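PDB 6I9A: Lys-gingipain catalytic subunit from Porphyromonas gingivalis, which cleaves proteins after lysine residues as a secreted cysteine endopeptidase, and may act as a virulence factor in periodontal disease. Local coordinates for residues A[216-222]-A[248-253]; A[227-233]-A[259-265]; A[240-246]-A[271-277]. One frame throughout, in Å; residues are numbered along the deposited sequence. Where two conformers were deposited one is given.

How the interactions relate
The three contacts adjoin one another in the peptidase C25 domain, around strands 242-247 and 273-279 and the connection between them. Interaction 1 is the catalytic site, where the inhibitor is bound. Interaction 2, its centre about 10 Å away, carries a calcium ligand on the helix that follows the catalytic loop; Glu-219 O accepts a hydrogen bond from Phe-261 N at 2.8 Å between the two. Interaction 3 pairs the strands themselves, centred about 15 Å from interaction 1 and 11 Å from interaction 2. Its Tyr-276 OH reaches Thr-251 OG1 at 2.6 Å and Trp-222 NE1 at 3.0 Å, tying sheet to active-site loops, while Ile-265 O accepts from Ala-273 N.

Interaction 1 of 3, residues A[216-222]-A[248-253]; sequences HGSETAW and CCITAQ. With H8E (benzyl-N-[(2S)-1-[[(3S)-7-amino-1-(benzylamino)-1,2-dioxoheptan-3-yl]amino]-5-(2-methyl-2-phenylhydrazinyl)-1,5-dioxopentan-2-yl]carbamate), chain I.
Gly-217 and Cys-249 face each other across the catalytic site of a clan CD, caspase-like fold, and together form its oxyanion hole. The nucleophile Cys-249 SG is covalently bound to inhibitor atom CBN at 2.0 Å. The oxygen on that carbon, OAG, is gripped by two backbone donors, Gly-217 N at 2.7 Å and Cys-249 N at 2.8 Å. His-216, the probable proton donor, points its CB away from segment 248-253 and against a benzyl ring of the inhibitor, its NE2 hydrogen-bonded to Asp-160 OD2. Behind the nucleophile, Ile-250 sets CG1 between its backbone N and carbonyl carbon (chi1 63°), which presses CG1 against Ser-218 C at 3.4 Å. Its CD1 then reaches the Glu-219 carboxylate carbon CD at 3.5 Å, the glutamate chain being bent at chi2 (91°). Thr-251 divides its branches: CG2 sits 3.2 Å from Ser-218 O and also touches Ala-221 O, the end residues of the type I turn 218-221, and OG1 is hydrogen-bonded with Tyr-276 OH. Cys-248 SG lies oblique to the five-membered ring of Trp-222, nearest its CD1, and the methyl of Thr-251 meets the same ring at its edge. At the outer end a water donates both to Glu-219 OE2 at 2.7 Å and to Gln-253 OE1 at 2.8 Å.

Interaction 2 of 3, residues A[227-233]-A[259-265]; sequences LTTSQLK and PCFGEVI. With CA (calcium ion), chain H.
Leu-232 CD1 rests over one face of the Phe-261 ring, 4.0 Å from its centroid and 21° off the normal, a CH-pi contact in which the two side chains cross at about a right angle. The same methyl touches Ile-265 CB at 3.7 Å and packs on Val-264 CG1, so three residues of helix 261-267 contact it, while CD2 of the leucine lies against the far end of Ile-265. Round the rim of the Phe-261 ring, Leu-227 O comes to CE2 at 3.4 Å, near the ring plane, and Leu-227 CD2 meets CZ. With CG anti to the backbone N (chi1 -179°), Phe-261 swings its ring out to segment 227-233. On the neighbouring flank Thr-229 CG2 meets Val-264 CG2 at 3.6 Å, and Lys-233 crosses Val-264 at about a right angle, its CE near CG1.

Both helices are capped at their starts. Thr-228 is the N-cap of helix 229-232 and Cys-260 that of helix 261-267; Thr-228 with Gln-231 and Cys-260 with Glu-263 each form a capping box. In the second box Cys-260 N donates to Glu-263 OE1 at 3.0 Å, by way of the lone pair turned from the other carboxylate oxygen, and the return bond to Cys-260 SG is weak. The extended glutamate chain also binds calcium with both oxygens, OE1 at 2.6 Å and OE2 at 2.5 Å, alongside three waters, Asp-85 and Phe-254 O. Ser-122 OG bonds OE2 as well. Between the segments the attraction is thus mainly apolar, whereas the polar bonds work inside each helix start; the calcium, which binds the carboxylate of one cap, probably keeps Glu-263 ionised and fixes its rotation.

Interaction 3 of 3, residues A[240-246]-A[271-277]; sequences KYFLAIG and KGAYAYI
Phe-242 pairs with Ala-273, and four backbone hydrogen bonds join segments 240-246 and 271-277, whose strands 242-246 and 275-277 run parallel. Phe-242 O accepts from Tyr-274 N at 2.9 Å. Ala-244 uses both its polar atoms on this neighbour, its N donating to Ala-275 O at 3.2 Å and its O accepting from Ile-277 N at 3.0 Å. Gly-246 N donates to Ile-277 O at 2.9 Å, approaching almost in line with the carbonyl bond. Between Phe-242 and Leu-243 the register slips by one residue, a beta bulge at which Tyr-274 turns its ring face onto the backbone of Phe-242 and Leu-243. Gly-272 O stands 3.5 Å above the plane of the Phe-242 ring, over its centre.

Leu-243 and Ile-245 satisfy their backbone atoms on the other edge, with Ser-209, Ala-211 and Tyr-213. Near the start of the pair Lys-135 NZ serves both Lys-271 O and Ala-273 O, and Asn-237 takes Gly-272 N.

A chi1 of -175° carries the Tyr-276 ring trans to its main-chain nitrogen, with Ala-244 CB at the ring edge; its OH, 3.3 Å from Gly-246 CA, is hydrogen-bonded with Thr-251 OG1 and Trp-222 NE1. Ile-245 and Ile-277 run side by side on the other face, CD1 to CD1 at 3.9 Å, where helix 325-342 packs on Leu-243 and Ile-245. Helix 261-267 covers the face of Phe-242, Ala-244, Ala-273 and Tyr-276 through Ile-265, and as the link between the two strands it completes a beta-alpha-beta crossover in the six-stranded mixed sheet of the caspase-like catalytic subdomain.

Interaction 1 of 3, residues A[216-222]-A[248-253]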
loop_
_atom_site.group_PDB
_atom_site.type_symbol
_atom_site.label_atom_id
_atom_site.label_comp_id
_atom_site.label_asym_id
_atom_site.label_seq_id
_atom_site.Cartn_x
_atom_site.Cartn_y
_atom_site.Cartn_z
ATOM N N HIS A 216 -19.728 -9.556 -3.772
ATOM C CA HIS A 216 -19.334 -10.895 -3.279
ATOM C C HIS A 216 -17.965 -11.312 -3.746
ATOM O O HIS A 216 -17.621 -11.133 -4.930
ATOM C CB HIS A 216 -20.353 -11.946 -3.714
ATOM C CG HIS A 216 -21.770 -11.613 -3.393
ATOM N ND1 HIS A 216 -22.785 -11.970 -4.255
ATOM C CD2 HIS A 216 -22.306 -10.919 -2.378
ATOM C CE1 HIS A 216 -23.906 -11.523 -3.722
ATOM N NE2 HIS A 216 -23.682 -10.920 -2.583
ATOM N N GLY A 217 -17.229 -11.959 -2.865
ATOM C CA GLY A 217 -15.929 -12.529 -3.177
ATOM C C GLY A 217 -15.818 -13.984 -2.822
ATOM O O GLY A 217 -16.480 -14.464 -1.892
ATOM N N SER A 218 -14.915 -14.674 -3.511
ATOM C CA SER A 218 -14.482 -16.010 -3.147
ATOM C C SER A 218 -12.966 -15.974 -2.979
ATOM O O SER A 218 -12.323 -14.943 -3.212
ATOM C CB SER A 218 -14.879 -17.063 -4.173
ATOM O OG SER A 218 -14.003 -16.956 -5.287
ATOM N N GLU A 219 -12.358 -17.109 -2.613
ATOM C CA GLU A 219 -10.897 -17.112 -2.415
ATOM C C GLU A 219 -10.163 -16.809 -3.685
ATOM O O GLU A 219 -9.043 -16.308 -3.622
ATOM C CB GLU A 219 -10.421 -18.505 -1.953
ATOM C CG GLU A 219 -11.088 -19.010 -0.654
ATOM C CD GLU A 219 -12.369 -19.841 -0.824
ATOM O OE1 GLU A 219 -13.006 -19.764 -1.903
ATOM O OE2 GLU A 219 -12.735 -20.561 0.134
ATOM N N THR A 220 -10.787 -17.104 -4.838
ATOM C CA THR A 220 -10.102 -16.994 -6.129
ATOM C C THR A 220 -10.837 -16.120 -7.121
ATOM O O THR A 220 -10.542 -16.182 -8.326
ATOM C CB THR A 220 -9.865 -18.411 -6.719
ATOM O OG1 THR A 220 -11.134 -19.060 -6.864
ATOM C CG2 THR A 220 -8.928 -19.235 -5.874
ATOM N N ALA A 221 -11.770 -15.266 -6.659
ATOM C CA ALA A 221 -12.511 -14.450 -7.603
ATOM C C ALA A 221 -13.182 -13.280 -6.947
ATOM O O ALA A 221 -13.654 -13.343 -5.803
ATOM C CB ALA A 221 -13.612 -15.279 -8.321
ATOM N N TRP A 222 -13.365 -12.223 -7.744
ATOM C CA TRP A 222 -14.449 -11.260 -7.559
ATOM C C TRP A 222 -15.644 -11.989 -8.186
ATOM O O TRP A 222 -15.583 -12.378 -9.357
ATOM C CB TRP A 222 -14.154 -9.917 -8.229
ATOM C CG TRP A 222 -13.053 -9.162 -7.561
ATOM C CD1 TRP A 222 -12.529 -9.372 -6.315
ATOM C CD2 TRP A 222 -12.456 -7.963 -8.051
ATOM N NE1 TRP A 222 -11.616 -8.390 -6.020
ATOM C CE2 TRP A 222 -11.549 -7.512 -7.074
ATOM C CE3 TRP A 222 -12.575 -7.235 -9.252
ATOM C CZ2 TRP A 222 -10.832 -6.305 -7.200
ATOM C CZ3 TRP A 222 -11.813 -6.075 -9.405
ATOM C CH2 TRP A 222 -10.946 -5.627 -8.390
ATOM N N CYS A 248 -14.868 -7.242 -0.214
ATOM C CA CYS A 248 -15.620 -8.488 -0.455
ATOM C C CYS A 248 -15.012 -9.580 0.381
ATOM O O CYS A 248 -13.905 -9.434 0.923
ATOM C CB CYS A 248 -15.631 -8.870 -1.940
ATOM S SG CYS A 248 -13.988 -9.081 -2.671
ATOM N N CYS A 249 -15.654 -10.724 0.461
ATOM C CA CYS A 249 -15.110 -11.851 1.211
ATOM C C CYS A 249 -13.864 -12.439 0.587
ATOM O O CYS A 249 -13.747 -12.481 -0.643
ATOM C CB CYS A 249 -16.168 -12.968 1.281
ATOM S SG CYS A 249 -17.681 -12.498 2.195
ATOM N N ILE A 250 -12.965 -12.896 1.455
ATOM C CA ILE A 250 -11.951 -13.955 1.369
ATOM C C ILE A 250 -10.982 -13.917 0.166
ATOM O O ILE A 250 -10.150 -14.842 0.105
ATOM C CB ILE A 250 -12.600 -15.367 1.507
ATOM C CG1 ILE A 250 -13.582 -15.697 0.365
ATOM C CG2 ILE A 250 -13.289 -15.469 2.889
ATOM C CD1 ILE A 250 -14.220 -17.119 0.502
ATOM N N THR A 251 -10.968 -12.865 -0.668
ATOM C CA THR A 251 -10.010 -12.849 -1.775
ATOM C C THR A 251 -8.562 -12.724 -1.333
ATOM O O THR A 251 -7.680 -12.992 -2.171
ATOM C CB THR A 251 -10.319 -11.698 -2.706
ATOM O OG1 THR A 251 -10.136 -10.436 -2.049
ATOM C CG2 THR A 251 -11.686 -11.792 -3.377
ATOM N N ALA A 252 -8.304 -12.338 -0.070
ATOM C CA ALA A 252 -6.932 -12.239 0.442
ATOM C C ALA A 252 -6.701 -13.337 1.449
ATOM O O ALA A 252 -5.842 -13.202 2.322
ATOM C CB ALA A 252 -6.686 -10.853 1.031
ATOM N N GLN A 253 -7.379 -14.486 1.325
ATOM C CA GLN A 253 -7.158 -15.630 2.270
ATOM C C GLN A 253 -5.917 -16.380 1.783
ATOM O O GLN A 253 -5.981 -17.394 1.082
ATOM C CB GLN A 253 -8.397 -16.513 2.293
ATOM C CG GLN A 253 -8.378 -17.414 3.548
ATOM C CD GLN A 253 -9.639 -18.213 3.661
ATOM O OE1 GLN A 253 -9.648 -19.457 3.457
ATOM N NE2 GLN A 253 -10.714 -17.542 4.002
HETATM C CAQ H8E I . -18.815 -16.535 -2.729
HETATM C CAK H8E I . -18.907 -16.901 -4.088
HETATM C CAH H8E I . -19.984 -16.457 -4.857
HETATM C CAL H8E I . -20.990 -15.669 -4.305
HETATM C CAR H8E I . -20.880 -15.342 -2.962
HETATM C CBO H8E I . -19.806 -15.716 -2.168
HETATM C CBA H8E I . -19.819 -15.365 -0.801
HETATM N NBE H8E I . -19.239 -14.036 -0.541
HETATM C CBL H8E I . -19.672 -13.226 0.465
HETATM O OAE H8E I . -20.662 -13.516 1.149
HETATM C CBN H8E I . -18.874 -11.944 0.683
HETATM O OAG H8E I . -18.171 -11.607 -0.319
HETATM C CBS H8E I . -19.752 -10.816 1.309
HETATM C CBB H8E I . -19.171 -9.412 1.098
HETATM C CAY H8E I . -20.095 -8.302 1.606
HETATM C CAX H8E I . -19.457 -6.910 1.655
HETATM C CAW H8E I . -19.262 -6.315 0.266
HETATM N NAB H8E I . -18.671 -4.949 0.398
HETATM N NBG H8E I . -20.039 -11.028 2.733
HETATM C C H8E I . -21.246 -11.159 3.283
HETATM O O H8E I . -22.310 -11.174 2.678
HETATM C CA H8E I . -21.184 -11.489 4.768
HETATM N N H8E I . -22.411 -11.127 5.473
HETATM C CBK H8E I . -22.789 -9.838 5.661
HETATM O OAD H8E I . -22.150 -8.926 5.115
HETATM O OBI H8E I . -23.817 -9.669 6.403
HETATM C CBD H8E I . -24.355 -8.308 6.586
HETATM C CBP H8E I . -25.657 -8.341 7.251
HETATM C CAS H8E I . -25.794 -8.110 8.621
HETATM C CAM H8E I . -27.056 -8.117 9.288
HETATM C CAI H8E I . -28.166 -8.448 8.492
HETATM C CAN H8E I . -28.016 -8.744 7.146
HETATM C CAT H8E I . -26.787 -8.694 6.512
HETATM C CB H8E I . -20.935 -12.996 4.946
HETATM C CG H8E I . -22.040 -13.879 4.308
HETATM C CD H8E I . -21.585 -15.302 4.173
HETATM O OE1 H8E I . -21.664 -16.078 5.126
HETATM N NE2 H8E I . -21.045 -15.565 2.969
HETATM N NBT H8E I . -20.409 -16.782 2.678
HETATM C CAA H8E I . -18.972 -16.600 2.338
HETATM C CBQ H8E I . -21.234 -17.742 2.016
HETATM C CAU H8E I . -20.697 -18.733 1.181
HETATM C CAO H8E I . -21.525 -19.688 0.598
HETATM C CAJ H8E I . -22.894 -19.659 0.831
HETATM C CAP H8E I . -23.448 -18.661 1.620
HETATM C CAV H8E I . -22.619 -17.717 2.229
HETATM O O HOH W 1 -11.653 -21.103 2.505
#

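Interaction 2 of 3, residues A[227-233]-A[259-265]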
loop_
_atom_site.group_PDB
_atom_site.type_symbol
_atom_site.label_atom_id
_atom_site.label_comp_id
_atom_site.label_asym_id
_atom_site.label_seq_id
_atom_site.Cartn_x
_atom_site.Cartn_y
_atom_site.Cartn_z
ATOM N N LEU A 227 -14.575 -12.299 -12.044
ATOM C CA LEU A 227 -13.174 -12.178 -12.463
ATOM C C LEU A 227 -12.417 -13.211 -11.686
ATOM O O LEU A 227 -12.255 -13.077 -10.470
ATOM C CB LEU A 227 -12.632 -10.784 -12.192
ATOM C CG LEU A 227 -11.183 -10.522 -12.618
ATOM C CD1 LEU A 227 -10.997 -10.624 -14.139
ATOM C CD2 LEU A 227 -10.711 -9.163 -12.099
ATOM N N THR A 228 -11.989 -14.258 -12.355
ATOM C CA THR A 228 -11.314 -15.358 -11.665
ATOM C C THR A 228 -9.788 -15.244 -11.719
ATOM O O THR A 228 -9.238 -14.543 -12.579
ATOM C CB THR A 228 -11.695 -16.714 -12.283
ATOM O OG1 THR A 228 -11.128 -16.730 -13.601
ATOM C CG2 THR A 228 -13.213 -16.928 -12.339
ATOM N N THR A 229 -9.100 -16.072 -10.913
ATOM C CA THR A 229 -7.620 -16.150 -10.983
ATOM C C THR A 229 -7.171 -16.596 -12.390
ATOM O O THR A 229 -6.144 -16.100 -12.905
ATOM C CB THR A 229 -7.069 -17.060 -9.868
ATOM O OG1 THR A 229 -7.750 -18.323 -9.862
ATOM C CG2 THR A 229 -7.135 -16.405 -8.497
ATOM N N SER A 230 -7.913 -17.506 -13.038
ATOM C CA SER A 230 -7.533 -17.915 -14.389
ATOM C C SER A 230 -7.599 -16.715 -15.353
ATOM O O SER A 230 -6.718 -16.531 -16.208
ATOM C CB SER A 230 -8.412 -19.070 -14.867
ATOM O OG SER A 230 -8.073 -20.229 -14.127
ATOM N N GLN A 231 -8.598 -15.851 -15.202
ATOM C CA GLN A 231 -8.723 -14.654 -16.025
ATOM C C GLN A 231 -7.632 -13.620 -15.696
ATOM O O GLN A 231 -7.118 -12.944 -16.600
ATOM C CB GLN A 231 -10.117 -14.050 -15.836
ATOM C CG GLN A 231 -11.169 -14.897 -16.571
ATOM C CD GLN A 231 -12.577 -14.512 -16.238
ATOM O OE1 GLN A 231 -12.900 -14.106 -15.141
ATOM N NE2 GLN A 231 -13.484 -14.714 -17.183
ATOM N N LEU A 232 -7.212 -13.554 -14.423
ATOM C CA LEU A 232 -6.102 -12.643 -14.082
ATOM C C LEU A 232 -4.848 -13.031 -14.859
ATOM O O LEU A 232 -4.088 -12.145 -15.273
ATOM C CB LEU A 232 -5.784 -12.708 -12.596
ATOM C CG LEU A 232 -6.889 -12.215 -11.667
ATOM C CD1 LEU A 232 -6.426 -12.357 -10.206
ATOM C CD2 LEU A 232 -7.278 -10.733 -11.963
ATOM N N LYS A 233 -4.620 -14.326 -15.043
ATOM C CA LYS A 233 -3.409 -14.781 -15.728
ATOM C C LYS A 233 -3.404 -14.409 -17.213
ATOM O O LYS A 233 -2.349 -14.444 -17.859
ATOM C CB LYS A 233 -3.272 -16.289 -15.541
ATOM C CG LYS A 233 -2.980 -16.659 -14.081
ATOM C CD LYS A 233 -3.123 -18.164 -13.862
ATOM C CE LYS A 233 -3.035 -18.494 -12.363
ATOM N NZ LYS A 233 -3.135 -19.976 -12.131
ATOM N N PRO A 259 -3.291 -20.527 -4.558
ATOM C CA PRO A 259 -3.011 -19.097 -4.390
ATOM C C PRO A 259 -4.334 -18.309 -4.448
ATOM O O PRO A 259 -5.208 -18.539 -5.308
ATOM C CB PRO A 259 -2.109 -18.758 -5.598
ATOM C CG PRO A 259 -1.389 -20.103 -5.834
ATOM C CD PRO A 259 -2.506 -21.089 -5.676
ATOM N N CYS A 260 -4.509 -17.395 -3.500
ATOM C CA CYS A 260 -5.750 -16.653 -3.492
ATOM C C CYS A 260 -5.735 -15.560 -4.567
ATOM O O CYS A 260 -4.689 -15.249 -5.143
ATOM C CB CYS A 260 -6.036 -16.087 -2.103
ATOM S SG CYS A 260 -4.891 -14.760 -1.579
ATOM N N PHE A 261 -6.890 -14.933 -4.811
ATOM C CA PHE A 261 -7.015 -13.883 -5.792
ATOM C C PHE A 261 -5.966 -12.778 -5.575
ATOM O O PHE A 261 -5.337 -12.316 -6.541
ATOM C CB PHE A 261 -8.451 -13.323 -5.686
ATOM C CG PHE A 261 -8.771 -12.237 -6.662
ATOM C CD1 PHE A 261 -8.494 -10.898 -6.366
ATOM C CD2 PHE A 261 -9.414 -12.534 -7.860
ATOM C CE1 PHE A 261 -8.835 -9.882 -7.253
ATOM C CE2 PHE A 261 -9.765 -11.516 -8.748
ATOM C CZ PHE A 261 -9.507 -10.191 -8.425
ATOM N N GLY A 262 -5.790 -12.332 -4.313
ATOM C CA GLY A 262 -4.828 -11.250 -4.070
ATOM C C GLY A 262 -3.385 -11.658 -4.360
ATOM O O GLY A 262 -2.565 -10.817 -4.756
ATOM N N GLU A 263 -3.060 -12.951 -4.142
ATOM C CA GLU A 263 -1.730 -13.443 -4.465
ATOM C C GLU A 263 -1.577 -13.496 -5.984
ATOM O O GLU A 263 -0.559 -13.100 -6.535
ATOM C CB GLU A 263 -1.511 -14.829 -3.841
ATOM C CG GLU A 263 -1.248 -14.726 -2.342
ATOM C CD GLU A 263 -1.162 -16.081 -1.659
ATOM O OE1 GLU A 263 -2.063 -16.928 -1.840
ATOM O OE2 GLU A 263 -0.221 -16.253 -0.855
ATOM N N VAL A 264 -2.590 -14.046 -6.691
ATOM C CA VAL A 264 -2.434 -14.147 -8.158
ATOM C C VAL A 264 -2.328 -12.770 -8.788
ATOM O O VAL A 264 -1.494 -12.574 -9.690
ATOM C CB VAL A 264 -3.608 -14.965 -8.748
ATOM C CG1 VAL A 264 -3.571 -14.970 -10.279
ATOM C CG2 VAL A 264 -3.551 -16.406 -8.237
ATOM N N ILE A 265 -3.153 -11.812 -8.367
ATOM C CA ILE A 265 -3.187 -10.530 -9.068
ATOM C C ILE A 265 -1.853 -9.781 -8.909
ATOM O O ILE A 265 -1.515 -8.973 -9.784
ATOM C CB ILE A 265 -4.408 -9.689 -8.620
ATOM C CG1 ILE A 265 -4.829 -8.716 -9.723
ATOM C CG2 ILE A 265 -4.158 -8.977 -7.251
ATOM C CD1 ILE A 265 -6.215 -8.060 -9.403
HETATM CA CA CA H . -0.729 -18.610 -0.328
HETATM O O HOH W 2 -0.304 -20.556 1.065
HETATM O O HOH W 3 -3.001 -19.491 -0.580
HETATM O O HOH W 4 -0.631 -20.035 -2.212
#

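Interaction 3 of 3, residues A[240-246]-A[271-277]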
loop_
_atom_site.group_PDB
_atom_site.type_symbol
_atom_site.label_atom_id
_atom_site.label_comp_id
_atom_site.label_asym_id
_atom_site.label_seq_id
_atom_site.Cartn_x
_atom_site.Cartn_y
_atom_site.Cartn_z
ATOM N N LYS A 240 1.101 -1.265 -17.347
ATOM C CA LYS A 240 -0.030 -0.461 -16.867
ATOM C C LYS A 240 -0.570 -1.052 -15.571
ATOM O O LYS A 240 -1.702 -1.567 -15.500
ATOM C CB LYS A 240 -1.107 -0.412 -17.966
ATOM C CG LYS A 240 -0.626 0.407 -19.202
ATOM C CD LYS A 240 -1.686 0.412 -20.301
ATOM C CE LYS A 240 -1.913 -0.941 -20.922
ATOM N NZ LYS A 240 -2.642 -0.889 -22.256
ATOM N N TYR A 241 0.270 -0.995 -14.519
ATOM C CA TYR A 241 -0.029 -1.705 -13.291
ATOM C C TYR A 241 -0.854 -0.873 -12.345
ATOM O O TYR A 241 -0.661 0.317 -12.153
ATOM C CB TYR A 241 1.284 -2.187 -12.622
ATOM C CG TYR A 241 2.141 -2.897 -13.650
ATOM C CD1 TYR A 241 1.631 -3.958 -14.397
ATOM C CD2 TYR A 241 3.410 -2.423 -13.962
ATOM C CE1 TYR A 241 2.368 -4.528 -15.435
ATOM C CE2 TYR A 241 4.177 -3.011 -14.991
ATOM C CZ TYR A 241 3.641 -4.061 -15.720
ATOM O OH TYR A 241 4.315 -4.656 -16.766
ATOM N N PHE A 242 -1.793 -1.560 -11.658
ATOM C CA PHE A 242 -2.761 -0.877 -10.797
ATOM C C PHE A 242 -2.678 -1.313 -9.329
ATOM O O PHE A 242 -2.121 -2.377 -8.989
ATOM C CB PHE A 242 -4.203 -1.077 -11.359
ATOM C CG PHE A 242 -4.571 -2.512 -11.709
ATOM C CD1 PHE A 242 -4.934 -3.436 -10.723
ATOM C CD2 PHE A 242 -4.625 -2.912 -13.041
ATOM C CE1 PHE A 242 -5.252 -4.744 -11.075
ATOM C CE2 PHE A 242 -4.965 -4.201 -13.384
ATOM C CZ PHE A 242 -5.302 -5.100 -12.423
ATOM N N LEU A 243 -3.332 -0.502 -8.490
ATOM C CA LEU A 243 -3.737 -0.932 -7.149
ATOM C C LEU A 243 -5.166 -1.468 -7.290
ATOM O O LEU A 243 -6.005 -0.809 -7.923
ATOM C CB LEU A 243 -3.752 0.299 -6.235
ATOM C CG LEU A 243 -4.458 0.091 -4.877
ATOM C CD1 LEU A 243 -3.790 -0.989 -4.016
ATOM C CD2 LEU A 243 -4.487 1.392 -4.097
ATOM N N ALA A 244 -5.436 -2.655 -6.744
ATOM C CA ALA A 244 -6.818 -3.169 -6.728
ATOM C C ALA A 244 -7.238 -3.348 -5.286
ATOM O O ALA A 244 -6.430 -3.763 -4.423
ATOM C CB ALA A 244 -6.912 -4.466 -7.500
ATOM N N ILE A 245 -8.518 -3.073 -5.040
ATOM C CA ILE A 245 -9.119 -3.233 -3.682
ATOM C C ILE A 245 -10.398 -4.040 -3.853
ATOM O O ILE A 245 -11.325 -3.628 -4.595
ATOM C CB ILE A 245 -9.417 -1.872 -3.034
ATOM C CG1 ILE A 245 -8.114 -1.064 -2.919
ATOM C CG2 ILE A 245 -10.081 -2.089 -1.653
ATOM C CD1 ILE A 245 -8.269 0.266 -2.180
ATOM N N GLY A 246 -10.448 -5.189 -3.195
ATOM C CA GLY A 246 -11.644 -6.034 -3.167
ATOM C C GLY A 246 -12.320 -5.890 -1.807
ATOM O O GLY A 246 -11.819 -6.411 -0.799
ATOM N N LYS A 271 1.561 -7.925 -15.853
ATOM C CA LYS A 271 0.112 -7.702 -15.939
ATOM C C LYS A 271 -0.388 -7.622 -14.503
ATOM O O LYS A 271 0.357 -7.880 -13.565
ATOM C CB LYS A 271 -0.548 -8.814 -16.769
ATOM C CG LYS A 271 -0.503 -10.170 -16.063
ATOM C CD LYS A 271 -1.002 -11.363 -16.917
ATOM C CE LYS A 271 -0.147 -11.690 -18.127
ATOM N NZ LYS A 271 1.124 -12.392 -17.755
ATOM N N GLY A 272 -1.671 -7.348 -14.355
ATOM C CA GLY A 272 -2.237 -7.296 -13.004
ATOM C C GLY A 272 -1.771 -6.082 -12.206
ATOM O O GLY A 272 -1.592 -4.965 -12.727
ATOM N N ALA A 273 -1.653 -6.309 -10.880
ATOM C CA ALA A 273 -1.470 -5.243 -9.893
ATOM C C ALA A 273 -0.074 -5.178 -9.312
ATOM O O ALA A 273 0.614 -6.200 -9.246
ATOM C CB ALA A 273 -2.462 -5.542 -8.725
ATOM N N TYR A 274 0.287 -3.998 -8.774
ATOM C CA TYR A 274 1.495 -3.915 -7.938
ATOM C C TYR A 274 1.163 -4.091 -6.447
ATOM O O TYR A 274 2.057 -4.388 -5.652
ATOM C CB TYR A 274 2.232 -2.587 -8.167
ATOM C CG TYR A 274 1.442 -1.360 -7.790
ATOM C CD1 TYR A 274 1.312 -0.976 -6.455
ATOM C CD2 TYR A 274 0.784 -0.597 -8.756
ATOM C CE1 TYR A 274 0.597 0.169 -6.101
ATOM C CE2 TYR A 274 0.056 0.550 -8.406
ATOM C CZ TYR A 274 -0.071 0.897 -7.073
ATOM O OH TYR A 274 -0.754 2.009 -6.677
ATOM N N ALA A 275 -0.120 -3.980 -6.068
ATOM C CA ALA A 275 -0.556 -4.185 -4.682
ATOM C C ALA A 275 -2.040 -4.472 -4.735
ATOM O O ALA A 275 -2.773 -4.034 -5.631
ATOM C CB ALA A 275 -0.280 -2.967 -3.826
ATOM N N TYR A 276 -2.487 -5.191 -3.700
ATOM C CA TYR A 276 -3.905 -5.576 -3.511
ATOM C C TYR A 276 -4.263 -5.406 -2.076
ATOM O O TYR A 276 -3.515 -5.806 -1.183
ATOM C CB TYR A 276 -4.098 -7.039 -3.916
ATOM C CG TYR A 276 -5.555 -7.462 -3.865
ATOM C CD1 TYR A 276 -6.462 -7.011 -4.819
ATOM C CD2 TYR A 276 -6.029 -8.281 -2.843
ATOM C CE1 TYR A 276 -7.805 -7.391 -4.786
ATOM C CE2 TYR A 276 -7.379 -8.676 -2.810
ATOM C CZ TYR A 276 -8.257 -8.217 -3.785
ATOM O OH TYR A 276 -9.577 -8.556 -3.783
ATOM N N ILE A 277 -5.438 -4.805 -1.843
ATOM C CA ILE A 277 -6.012 -4.763 -0.492
ATOM C C ILE A 277 -7.282 -5.605 -0.500
ATOM O O ILE A 277 -8.148 -5.395 -1.370
ATOM C CB ILE A 277 -6.373 -3.309 -0.067
ATOM C CG1 ILE A 277 -5.077 -2.479 0.079
ATOM C CG2 ILE A 277 -7.136 -3.346 1.268
ATOM C CD1 ILE A 277 -5.344 -0.970 0.107
#